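Local coordinates for mandelate racemase/muconate lactonizing enzyme (PDB 2QDD), which probably acts as a magnesium-dependent enzyme of the mandelate racemase/muconate lactonizing branch of the enolase superfamily, although its substrate is unknown, at residues T6-F11 with T73-L78; R84-V89 with P106-C111; T133-N138 with H308-T313; A154-A157 with T163-A166. One frame throughout, in Å; residues are numbered along the deposited sequence.

Interaction 1: residues T6-F11 with T73-L78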
loop_
_atom_site.group_PDB
_atom_site.type_symbol
_atom_site.label_atom_id
_atom_site.label_comp_id
_atom_site.label_asym_id
_atom_site.label_seq_id
_atom_site.Cartn_x
_atom_site.Cartn_y
_atom_site.Cartn_z
ATOM N N THR A 6 -25.440 4.099 45.324
ATOM C CA THR A 6 -26.258 3.614 46.429
ATOM C C THR A 6 -27.567 3.007 45.898
ATOM O O THR A 6 -28.064 2.009 46.438
ATOM C CB THR A 6 -26.462 4.763 47.473
ATOM O OG1 THR A 6 -25.588 4.551 48.590
ATOM C CG2 THR A 6 -27.903 4.904 47.955
ATOM N N ARG A 7 -28.082 3.598 44.818
ATOM C CA ARG A 7 -29.329 3.164 44.192
ATOM C C ARG A 7 -29.327 3.499 42.699
ATOM O O ARG A 7 -28.918 4.592 42.305
ATOM C CB ARG A 7 -30.517 3.851 44.870
ATOM C CG ARG A 7 -31.762 2.986 45.039
ATOM C CD ARG A 7 -32.401 3.161 46.421
ATOM N NE ARG A 7 -32.203 4.502 46.977
ATOM C CZ ARG A 7 -31.584 4.763 48.128
ATOM N NH1 ARG A 7 -31.453 6.019 48.533
ATOM N NH2 ARG A 7 -31.095 3.778 48.872
ATOM N N LEU A 8 -29.792 2.562 41.878
ATOM C CA LEU A 8 -30.128 2.850 40.489
ATOM C C LEU A 8 -31.611 2.622 40.254
ATOM O O LEU A 8 -32.137 1.552 40.558
ATOM C CB LEU A 8 -29.303 1.980 39.538
ATOM C CG LEU A 8 -27.793 1.886 39.788
ATOM C CD1 LEU A 8 -27.200 0.759 39.002
ATOM C CD2 LEU A 8 -27.096 3.167 39.437
ATOM N N THR A 9 -32.283 3.631 39.713
ATOM C CA THR A 9 -33.714 3.544 39.451
ATOM C C THR A 9 -34.003 3.799 37.982
ATOM O O THR A 9 -33.545 4.787 37.406
ATOM C CB THR A 9 -34.518 4.542 40.325
ATOM O OG1 THR A 9 -34.057 4.473 41.680
ATOM C CG2 THR A 9 -36.007 4.223 40.293
ATOM N N VAL A 10 -34.780 2.896 37.394
ATOM C CA VAL A 10 -35.038 2.874 35.960
ATOM C C VAL A 10 -36.501 3.266 35.730
ATOM O O VAL A 10 -37.400 2.737 36.381
ATOM C CB VAL A 10 -34.750 1.459 35.386
ATOM C CG1 VAL A 10 -35.021 1.394 33.894
ATOM C CG2 VAL A 10 -33.315 1.057 35.671
ATOM N N PHE A 11 -36.723 4.203 34.814
ATOM C CA PHE A 11 -38.062 4.628 34.421
ATOM C C PHE A 11 -38.239 4.358 32.938
ATOM O O PHE A 11 -37.266 4.329 32.191
ATOM C CB PHE A 11 -38.256 6.128 34.686
ATOM C CG PHE A 11 -38.150 6.513 36.138
ATOM C CD1 PHE A 11 -39.292 6.625 36.922
ATOM C CD2 PHE A 11 -36.912 6.771 36.720
ATOM C CE1 PHE A 11 -39.201 6.980 38.266
ATOM C CE2 PHE A 11 -36.812 7.122 38.062
ATOM C CZ PHE A 11 -37.958 7.230 38.835
ATOM N N THR A 73 -28.369 -6.312 34.249
ATOM C CA THR A 73 -27.100 -7.038 34.258
ATOM C C THR A 73 -25.960 -6.232 34.885
ATOM O O THR A 73 -25.164 -6.770 35.665
ATOM C CB THR A 73 -26.736 -7.502 32.835
ATOM O OG1 THR A 73 -27.619 -8.558 32.450
ATOM C CG2 THR A 73 -25.301 -8.005 32.748
ATOM N N LEU A 74 -25.902 -4.940 34.569
ATOM C CA LEU A 74 -24.823 -4.082 35.060
ATOM C C LEU A 74 -24.976 -3.617 36.505
ATOM O O LEU A 74 -23.973 -3.455 37.204
ATOM C CB LEU A 74 -24.598 -2.887 34.133
ATOM C CG LEU A 74 -23.799 -3.166 32.858
ATOM C CD1 LEU A 74 -23.919 -1.980 31.917
ATOM C CD2 LEU A 74 -22.338 -3.441 33.181
ATOM N N ALA A 75 -26.223 -3.419 36.937
ATOM C CA ALA A 75 -26.558 -2.883 38.278
ATOM C C ALA A 75 -25.802 -3.404 39.517
ATOM O O ALA A 75 -25.297 -2.584 40.291
ATOM C CB ALA A 75 -28.070 -2.872 38.519
ATOM N N PRO A 76 -25.696 -4.748 39.704
ATOM C CA PRO A 76 -24.877 -5.256 40.827
ATOM C C PRO A 76 -23.420 -4.778 40.849
ATOM O O PRO A 76 -22.798 -4.738 41.916
ATOM C CB PRO A 76 -24.914 -6.780 40.634
ATOM C CG PRO A 76 -26.154 -7.034 39.874
ATOM C CD PRO A 76 -26.311 -5.864 38.953
ATOM N N HIS A 77 -22.894 -4.419 39.680
ATOM C CA HIS A 77 -21.494 -4.052 39.534
ATOM C C HIS A 77 -21.268 -2.554 39.654
ATOM O O HIS A 77 -20.175 -2.118 40.009
ATOM C CB HIS A 77 -20.945 -4.615 38.225
ATOM C CG HIS A 77 -21.137 -6.096 38.095
ATOM N ND1 HIS A 77 -22.187 -6.655 37.397
ATOM C CD2 HIS A 77 -20.432 -7.133 38.609
ATOM C CE1 HIS A 77 -22.110 -7.971 37.470
ATOM N NE2 HIS A 77 -21.055 -8.287 38.199
ATOM N N LEU A 78 -22.312 -1.777 39.372
ATOM C CA LEU A 78 -22.278 -0.316 39.498
ATOM C C LEU A 78 -22.513 0.169 40.925
ATOM O O LEU A 78 -21.979 1.207 41.328
ATOM C CB LEU A 78 -23.309 0.330 38.572
ATOM C CG LEU A 78 -23.154 0.050 37.079
ATOM C CD1 LEU A 78 -24.428 0.438 36.344
ATOM C CD2 LEU A 78 -21.936 0.771 36.504
#
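Leu8 of strand 5-22 packs on Ala75 and Leu78 of helix 64-78, a helix-on-sheet contact in the alpha+beta N-terminal domain that caps the barrel in the enolase superfamily. On the strand side a single methyl, CD1, does the touching. CG of Leu8 stands opposite the carbonyl carbon (chi1 -47°), and CD1 then continues the chain in an extended line (chi2 166°), so this branch points farthest from the strand. It settles between two residues one helical turn apart, coming to 3.8 Å from CB of Ala75 and the same distance from its CA. Leu78 adopts nearly the same two torsions from the other side. The CA atoms of Leu8 and Ala75 stand 7.1 Å apart, a gap filled by the leucine from one side and the alanine methyl from the other. No hydrogen bond crosses this apolar surface. Around it, Leu8 also touches Ile40 of strand 29-42, and Tyr369 of strand 367-370 lies against Ala75, so both sheet neighbours of strand 5-22 share this core. A classic beta bulge, with Thr6 and Arg7 both facing Asp41, precedes Leu8. On the outer side of the helix, Thr73 bonds to His63 and the His77 ring meets His57, both of a second subunit. Pro76 has no N-H to give and that of His77 reaches only three residues back, so the helix is kinked; the carbonyl O of Leu74 takes the N-H groups of both His77 and Leu78. Where the leucines meet, CD1 of Leu8 and CD1 of Leu78 touch methyl to methyl at 3.9 Å.

Interaction 2: residues R84-V89 with P106-C111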
loop_
_atom_site.group_PDB
_atom_site.type_symbol
_atom_site.label_atom_id
_atom_site.label_comp_id
_atom_site.label_asym_id
_atom_site.label_seq_id
_atom_site.Cartn_x
_atom_site.Cartn_y
_atom_site.Cartn_z
ATOM N N ARG A 84 -17.404 9.467 40.503
ATOM C CA ARG A 84 -16.495 10.546 40.117
ATOM C C ARG A 84 -15.335 10.030 39.269
ATOM O O ARG A 84 -14.807 10.760 38.424
ATOM C CB ARG A 84 -15.954 11.265 41.355
ATOM C CG ARG A 84 -17.017 12.012 42.162
ATOM C CD ARG A 84 -16.482 12.490 43.506
ATOM N NE ARG A 84 -16.015 11.380 44.337
ATOM C CZ ARG A 84 -15.399 11.514 45.509
ATOM N NH1 ARG A 84 -15.174 12.719 46.025
ATOM N NH2 ARG A 84 -15.005 10.431 46.170
ATOM N N SER A 85 -14.936 8.781 39.513
ATOM C CA SER A 85 -13.893 8.114 38.739
ATOM C C SER A 85 -14.463 7.561 37.435
ATOM O O SER A 85 -14.800 6.381 37.351
ATOM C CB SER A 85 -13.266 6.985 39.560
ATOM O OG SER A 85 -12.440 7.498 40.593
ATOM N N LEU A 86 -14.568 8.427 36.429
ATOM C CA LEU A 86 -15.425 8.191 35.264
ATOM C C LEU A 86 -14.875 7.156 34.286
ATOM O O LEU A 86 -15.622 6.300 33.807
ATOM C CB LEU A 86 -15.693 9.495 34.520
ATOM C CG LEU A 86 -16.983 10.203 34.903
ATOM C CD1 LEU A 86 -16.885 11.646 34.502
ATOM C CD2 LEU A 86 -18.153 9.541 34.202
ATOM N N ASP A 87 -13.575 7.239 33.999
ATOM C CA ASP A 87 -12.899 6.250 33.171
ATOM C C ASP A 87 -12.973 4.864 33.799
ATOM O O ASP A 87 -13.149 3.874 33.092
ATOM C CB ASP A 87 -11.443 6.642 32.918
ATOM C CG ASP A 87 -11.305 7.887 32.050
ATOM O OD1 ASP A 87 -11.952 7.968 30.981
ATOM O OD2 ASP A 87 -10.534 8.789 32.434
ATOM N N HIS A 88 -12.853 4.805 35.125
ATOM C CA HIS A 88 -12.987 3.549 35.867
ATOM C C HIS A 88 -14.384 2.930 35.777
ATOM O O HIS A 88 -14.512 1.722 35.603
ATOM C CB HIS A 88 -12.596 3.741 37.330
ATOM C CG HIS A 88 -12.915 2.564 38.194
ATOM N ND1 HIS A 88 -12.191 1.393 38.147
ATOM C CD2 HIS A 88 -13.882 2.374 39.124
ATOM C CE1 HIS A 88 -12.695 0.533 39.015
ATOM N NE2 HIS A 88 -13.721 1.104 39.620
ATOM N N VAL A 89 -15.416 3.763 35.900
ATOM C CA VAL A 89 -16.805 3.332 35.742
ATOM C C VAL A 89 -17.032 2.727 34.351
ATOM O O VAL A 89 -17.661 1.671 34.227
ATOM C CB VAL A 89 -17.800 4.499 36.042
ATOM C CG1 VAL A 89 -19.223 4.183 35.561
ATOM C CG2 VAL A 89 -17.812 4.808 37.530
ATOM N N PRO A 106 -26.721 6.100 29.077
ATOM C CA PRO A 106 -27.328 6.797 30.229
ATOM C C PRO A 106 -26.625 6.634 31.583
ATOM O O PRO A 106 -26.718 7.537 32.412
ATOM C CB PRO A 106 -28.741 6.206 30.295
ATOM C CG PRO A 106 -28.637 4.886 29.657
ATOM C CD PRO A 106 -27.627 5.048 28.566
ATOM N N ILE A 107 -25.941 5.505 31.804
ATOM C CA ILE A 107 -25.147 5.305 33.021
ATOM C C ILE A 107 -23.985 6.291 33.116
ATOM O O ILE A 107 -23.759 6.900 34.165
ATOM C CB ILE A 107 -24.617 3.859 33.154
ATOM C CG1 ILE A 107 -25.774 2.856 33.115
ATOM C CG2 ILE A 107 -23.811 3.695 34.453
ATOM C CD1 ILE A 107 -25.377 1.445 32.757
ATOM N N ASP A 108 -23.265 6.447 32.009
ATOM C CA ASP A 108 -22.165 7.403 31.915
ATOM C C ASP A 108 -22.628 8.860 32.066
ATOM O O ASP A 108 -21.980 9.652 32.752
ATOM C CB ASP A 108 -21.421 7.209 30.594
ATOM C CG ASP A 108 -20.231 8.122 30.468
ATOM O OD1 ASP A 108 -19.184 7.834 31.088
ATOM O OD2 ASP A 108 -20.351 9.136 29.755
ATOM N N MET A 109 -23.752 9.181 31.423
ATOM C CA MET A 109 -24.371 10.513 31.430
ATOM C C MET A 109 -24.738 10.959 32.851
ATOM O O MET A 109 -24.527 12.116 33.222
ATOM C CB MET A 109 -25.630 10.470 30.549
ATOM C CG MET A 109 -26.297 11.796 30.246
ATOM S SD MET A 109 -27.687 11.550 29.118
ATOM C CE MET A 109 -28.810 12.734 29.782
ATOM N N ALA A 110 -25.273 10.022 33.632
ATOM C CA ALA A 110 -25.680 10.274 35.009
ATOM C C ALA A 110 -24.502 10.420 35.965
ATOM O O ALA A 110 -24.587 11.162 36.946
ATOM C CB ALA A 110 -26.618 9.189 35.482
ATOM N N CYS A 111 -23.407 9.718 35.679
ATOM C CA CYS A 111 -22.162 9.888 36.430
ATOM C C CYS A 111 -21.468 11.222 36.157
ATOM O O CYS A 111 -20.853 11.795 37.062
ATOM C CB CYS A 111 -21.204 8.738 36.148
ATOM S SG CYS A 111 -21.692 7.152 36.852
#
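Leu86 and Val89 lie on the first turn of helix 86-96, which starts just after an inverse gamma turn centred on Ser85, and this turn faces Asp108 and Cys111, one turn apart within helix 101-119. The CD2 methyl of Leu86 is the main probe. It reaches CB of Cys111 at 3.7 Å and also lies 3.7 Å from OD1 of Asp108, the leucine and aspartate side chains crossing at about a right angle. Val89 adds a second, looser point: its CG1, set opposite the backbone N (chi1 166°), comes to 4.1 Å from SG of Cys111. Cysteine is thus met twice, at CB by the leucine and at sulfur by the valine. Asp108 brushes Leu86 but spends its charge on other partners. OD2 takes the backbone N-H of Leu274 at the start of helix 274-287, and OD1 pairs with Thr275 OG1 and with the ND2 of Asn90. Asn90, on helix 86-96, also bonds to the carbonyl O of Leu86 within its own helix, and its bond to Asp108 links the two helices beside the apolar contact. A buried carboxylate facing the N-terminus of helix 274-287, with three hydrogen-bonding partners, would probably be stabilised in its ionised form. Ser85 OG turns to a third subunit, where Gly129 O and Gln125 are its partners. The contact is helix-helix packing in the N-terminal capping domain of the enolase fold, with Asp108 bonding this domain to helix 274-287 of the C-terminal barrel.

Interaction 3: residues T133-N138 with H308-T313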
loop_
_atom_site.group_PDB
_atom_site.type_symbol
_atom_site.label_atom_id
_atom_site.label_comp_id
_atom_site.label_asym_id
_atom_site.label_seq_id
_atom_site.Cartn_x
_atom_site.Cartn_y
_atom_site.Cartn_z
ATOM N N THR A 133 -21.617 28.219 24.647
ATOM C CA THR A 133 -21.726 28.686 23.268
ATOM C C THR A 133 -23.073 28.254 22.690
ATOM O O THR A 133 -23.431 27.079 22.780
ATOM C CB THR A 133 -20.557 28.143 22.406
ATOM O OG1 THR A 133 -19.313 28.601 22.950
ATOM C CG2 THR A 133 -20.659 28.618 20.965
ATOM N N PRO A 134 -23.840 29.217 22.141
ATOM C CA PRO A 134 -25.049 28.904 21.381
ATOM C C PRO A 134 -24.751 28.114 20.106
ATOM O O PRO A 134 -23.944 28.538 19.278
ATOM C CB PRO A 134 -25.636 30.284 21.057
ATOM C CG PRO A 134 -24.496 31.232 21.177
ATOM C CD PRO A 134 -23.612 30.670 22.241
ATOM N N VAL A 135 -25.400 26.962 19.971
ATOM C CA VAL A 135 -25.098 26.014 18.905
ATOM C C VAL A 135 -26.238 26.057 17.889
ATOM O O VAL A 135 -27.398 25.889 18.267
ATOM C CB VAL A 135 -24.900 24.569 19.464
ATOM C CG1 VAL A 135 -24.652 23.566 18.336
ATOM C CG2 VAL A 135 -23.736 24.532 20.456
ATOM N N PRO A 136 -25.910 26.293 16.599
ATOM C CA PRO A 136 -26.899 26.244 15.517
ATOM C C PRO A 136 -27.629 24.903 15.453
ATOM O O PRO A 136 -27.025 23.852 15.675
ATOM C CB PRO A 136 -26.050 26.451 14.259
ATOM C CG PRO A 136 -24.865 27.196 14.729
ATOM C CD PRO A 136 -24.569 26.627 16.085
ATOM N N ILE A 137 -28.928 24.963 15.185
ATOM C CA ILE A 137 -29.776 23.786 15.130
ATOM C C ILE A 137 -30.188 23.595 13.682
ATOM O O ILE A 137 -30.579 24.557 13.023
ATOM C CB ILE A 137 -31.036 23.940 16.046
ATOM C CG1 ILE A 137 -30.632 24.216 17.500
ATOM C CG2 ILE A 137 -31.949 22.708 15.972
ATOM C CD1 ILE A 137 -29.602 23.238 18.080
ATOM N N ASN A 138 -30.085 22.368 13.176
ATOM C CA ASN A 138 -30.533 22.097 11.813
ATOM C C ASN A 138 -31.989 21.638 11.673
ATOM O O ASN A 138 -32.529 20.969 12.552
ATOM C CB ASN A 138 -29.553 21.190 11.048
ATOM C CG ASN A 138 -29.571 19.761 11.536
ATOM O OD1 ASN A 138 -30.377 18.945 11.083
ATOM N ND2 ASN A 138 -28.674 19.443 12.458
ATOM N N HIS A 308 -23.903 20.000 25.460
ATOM C CA HIS A 308 -22.729 20.311 26.276
ATOM C C HIS A 308 -21.415 19.962 25.564
ATOM O O HIS A 308 -20.439 20.715 25.655
ATOM C CB HIS A 308 -22.795 19.570 27.620
ATOM C CG HIS A 308 -23.634 20.254 28.656
ATOM N ND1 HIS A 308 -23.258 21.432 29.263
ATOM C CD2 HIS A 308 -24.817 19.905 29.218
ATOM C CE1 HIS A 308 -24.179 21.787 30.141
ATOM N NE2 HIS A 308 -25.135 20.878 30.132
ATOM N N LEU A 309 -21.398 18.817 24.872
ATOM C CA LEU A 309 -20.251 18.415 24.053
ATOM C C LEU A 309 -20.113 19.287 22.807
ATOM O O LEU A 309 -19.012 19.721 22.476
ATOM C CB LEU A 309 -20.333 16.929 23.673
ATOM C CG LEU A 309 -19.042 16.279 23.151
ATOM C CD1 LEU A 309 -17.957 16.223 24.209
ATOM C CD2 LEU A 309 -19.319 14.890 22.619
ATOM N N ALA A 310 -21.233 19.535 22.131
ATOM C CA ALA A 310 -21.287 20.453 20.988
ATOM C C ALA A 310 -20.734 21.860 21.279
ATOM O O ALA A 310 -19.956 22.395 20.487
ATOM C CB ALA A 310 -22.709 20.534 20.440
ATOM N N ALA A 311 -21.116 22.435 22.419
ATOM C CA ALA A 311 -20.723 23.803 22.785
ATOM C C ALA A 311 -19.253 23.918 23.158
ATOM O O ALA A 311 -18.621 24.938 22.892
ATOM C CB ALA A 311 -21.589 24.319 23.917
ATOM N N SER A 312 -18.712 22.864 23.764
ATOM C CA SER A 312 -17.304 22.818 24.166
ATOM C C SER A 312 -16.355 22.495 23.003
ATOM O O SER A 312 -15.134 22.503 23.171
ATOM C CB SER A 312 -17.125 21.795 25.288
ATOM O OG SER A 312 -17.499 20.502 24.845
ATOM N N THR A 313 -16.922 22.202 21.834
ATOM C CA THR A 313 -16.159 21.865 20.630
ATOM C C THR A 313 -15.783 23.158 19.905
ATOM O O THR A 313 -16.650 24.007 19.692
ATOM C CB THR A 313 -17.019 20.960 19.711
ATOM O OG1 THR A 313 -17.288 19.725 20.385
ATOM C CG2 THR A 313 -16.358 20.685 18.364
HETATM O O HOH W 1 -16.701 26.669 23.850
#
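Thr133 and Val135, at the entry to strand 135-141, pack on Ala310 and Ala311 of helix 300-311 in a mainly apolar contact that joins the first strand of the barrel to the helix following its seventh, strand 290-293. The chains come close, 5.0 Å between the CA atoms of Thr133 and Ala311, as suits a helix whose facing side chains are both alanine. CB of Ala311 lies 3.5 Å from the carbonyl O of Thr133. Val135 lays both its branches against the helix: CG1 stands opposite the backbone N (chi1 177°) and comes to 4.2 Å from CB of Ala310, while CG2 rests over the backbone, 3.9 Å from CA of Ala311. Beside Thr133 a water bridges the segments, donating to the carbonyl O of Ala311 at 2.8 Å and meeting Thr133 OG1 only weakly. Beyond the contact, Thr313 folds its hydroxyl back on the helix: OG1 donates to the carbonyl O of Leu309 at 2.7 Å, tilted 32° from the carbonyl plane. Ile293 and Ser321 also touch Ala310 and extend this small core, while Arg318 bonds through its NE to the carbonyl O of Ala310. Backbone bonds of Val135 with Ala345 and of Pro136 with Ser321 hold the strand from its neighbours. Packing of this late helix against the first strand accompanies the closing of the ring in the modified (beta/alpha)7beta barrel of the mandelate racemase/muconate lactonizing family.

Interaction 4: residues A154-A157 with T163-A166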
loop_
_atom_site.group_PDB
_atom_site.type_symbol
_atom_site.label_atom_id
_atom_site.label_comp_id
_atom_site.label_asym_id
_atom_site.label_seq_id
_atom_site.Cartn_x
_atom_site.Cartn_y
_atom_site.Cartn_z
ATOM N N ALA A 154 -38.005 26.862 2.681
ATOM C CA ALA A 154 -38.491 28.232 2.884
ATOM C C ALA A 154 -39.322 28.381 4.164
ATOM O O ALA A 154 -39.252 29.413 4.841
ATOM C CB ALA A 154 -39.283 28.702 1.669
ATOM N N GLU A 155 -40.092 27.340 4.485
ATOM C CA GLU A 155 -40.784 27.219 5.765
ATOM C C GLU A 155 -39.808 27.160 6.948
ATOM O O GLU A 155 -40.028 27.811 7.971
ATOM C CB GLU A 155 -41.677 25.977 5.750
ATOM C CG GLU A 155 -42.775 25.963 6.801
ATOM C CD GLU A 155 -43.586 24.675 6.781
ATOM O OE1 GLU A 155 -43.614 23.975 7.818
ATOM O OE2 GLU A 155 -44.194 24.364 5.732
ATOM N N ALA A 156 -38.737 26.384 6.789
ATOM C CA ALA A 156 -37.724 26.207 7.831
ATOM C C ALA A 156 -36.911 27.474 8.057
ATOM O O ALA A 156 -36.580 27.809 9.197
ATOM C CB ALA A 156 -36.806 25.042 7.486
ATOM N N ALA A 157 -36.612 28.175 6.964
ATOM C CA ALA A 157 -35.912 29.460 7.001
ATOM C C ALA A 157 -36.689 30.544 7.754
ATOM O O ALA A 157 -36.090 31.383 8.439
ATOM C CB ALA A 157 -35.587 29.923 5.585
ATOM N N THR A 163 -29.353 25.856 8.718
ATOM C CA THR A 163 -28.766 24.605 8.257
ATOM C C THR A 163 -29.887 23.586 8.094
ATOM O O THR A 163 -30.801 23.526 8.911
ATOM C CB THR A 163 -27.688 24.084 9.236
ATOM O OG1 THR A 163 -26.835 25.167 9.625
ATOM C CG2 THR A 163 -26.827 22.994 8.584
ATOM N N HIS A 164 -29.826 22.812 7.015
ATOM C CA HIS A 164 -30.924 21.940 6.623
ATOM C C HIS A 164 -30.408 20.546 6.286
ATOM O O HIS A 164 -29.466 20.390 5.507
ATOM C CB HIS A 164 -31.688 22.530 5.430
ATOM C CG HIS A 164 -32.062 23.969 5.607
ATOM N ND1 HIS A 164 -33.060 24.380 6.462
ATOM C CD2 HIS A 164 -31.551 25.097 5.057
ATOM C CE1 HIS A 164 -33.157 25.696 6.423
ATOM N NE2 HIS A 164 -32.253 26.155 5.578
ATOM N N SER A 165 -31.032 19.540 6.890
ATOM C CA SER A 165 -30.799 18.153 6.535
ATOM C C SER A 165 -31.895 17.696 5.577
ATOM O O SER A 165 -33.013 17.408 5.998
ATOM C CB SER A 165 -30.790 17.285 7.796
ATOM O OG SER A 165 -30.095 16.075 7.577
ATOM N N ALA A 166 -31.564 17.649 4.289
ATOM C CA ALA A 166 -32.478 17.160 3.265
ATOM C C ALA A 166 -32.378 15.645 3.123
ATOM O O ALA A 166 -31.311 15.105 2.827
ATOM C CB ALA A 166 -32.198 17.844 1.938
#
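His164 meets the CB methyl of Ala156 with its imidazole at an oblique angle. Two ring atoms share the contact, CE1 and ND1, each 3.9 Å from that methyl. CE1 also comes within 4.3 Å of the backbone N of Ala157, the next residue of helix 146-159. With its CG opposite the carbonyl carbon (chi1 -49°), the histidine projects from strand 163-167 toward the helix and fills much of the gap between the two backbones, whose CA atoms at Ala156 and His164 lie 8.1 Å apart. The helix is part of the beta-alpha-beta crossover formed by strand 135-141, helix 146-159 and strand 163-167, a unit of the barrel. The alanine side chains are short, and the ring lies between helix and strand. The imidazole is held at both nitrogens: ND1 is hydrogen-bonded to Ser139 OG on strand 135-141 and NE2 to ND1 of His191, whose ring plane is nearly parallel to its own. The His164 side chain lies about 10 Å from that of Asp196, a magnesium ligand although no magnesium is bound to this chain, so it lies near the site without reaching it. With two hydrogen bonds fixing its rotation, the buried imidazole has its polar needs met by serine and histidine, and it offers the alanine CE1 and the adjoining ND1, probably a mainly dispersive contact.

Overall arrangement
Interactions 1 and 2 belong to the N-terminal capping domain, their centres 12 Å apart; they touch where Leu74 and Leu78 of helix 64-78 meet Ile107 of helix 101-119. Interactions 3 and 4 belong to the barrel, with centres 18 Å apart, and share its sheet through the neighbouring strands 135-141 and 163-167, where Asn138 packs on Thr163 and Ser165. The first three follow in series along the chain, whereas interaction 4 falls between the two segments of interaction 3, which spans most of the barrel. Interactions 1 and 4 are farthest apart, about 41 Å between centres and on opposite sides of the chain's centre. Together they sample both domains, cap and barrel, of the enolase fold.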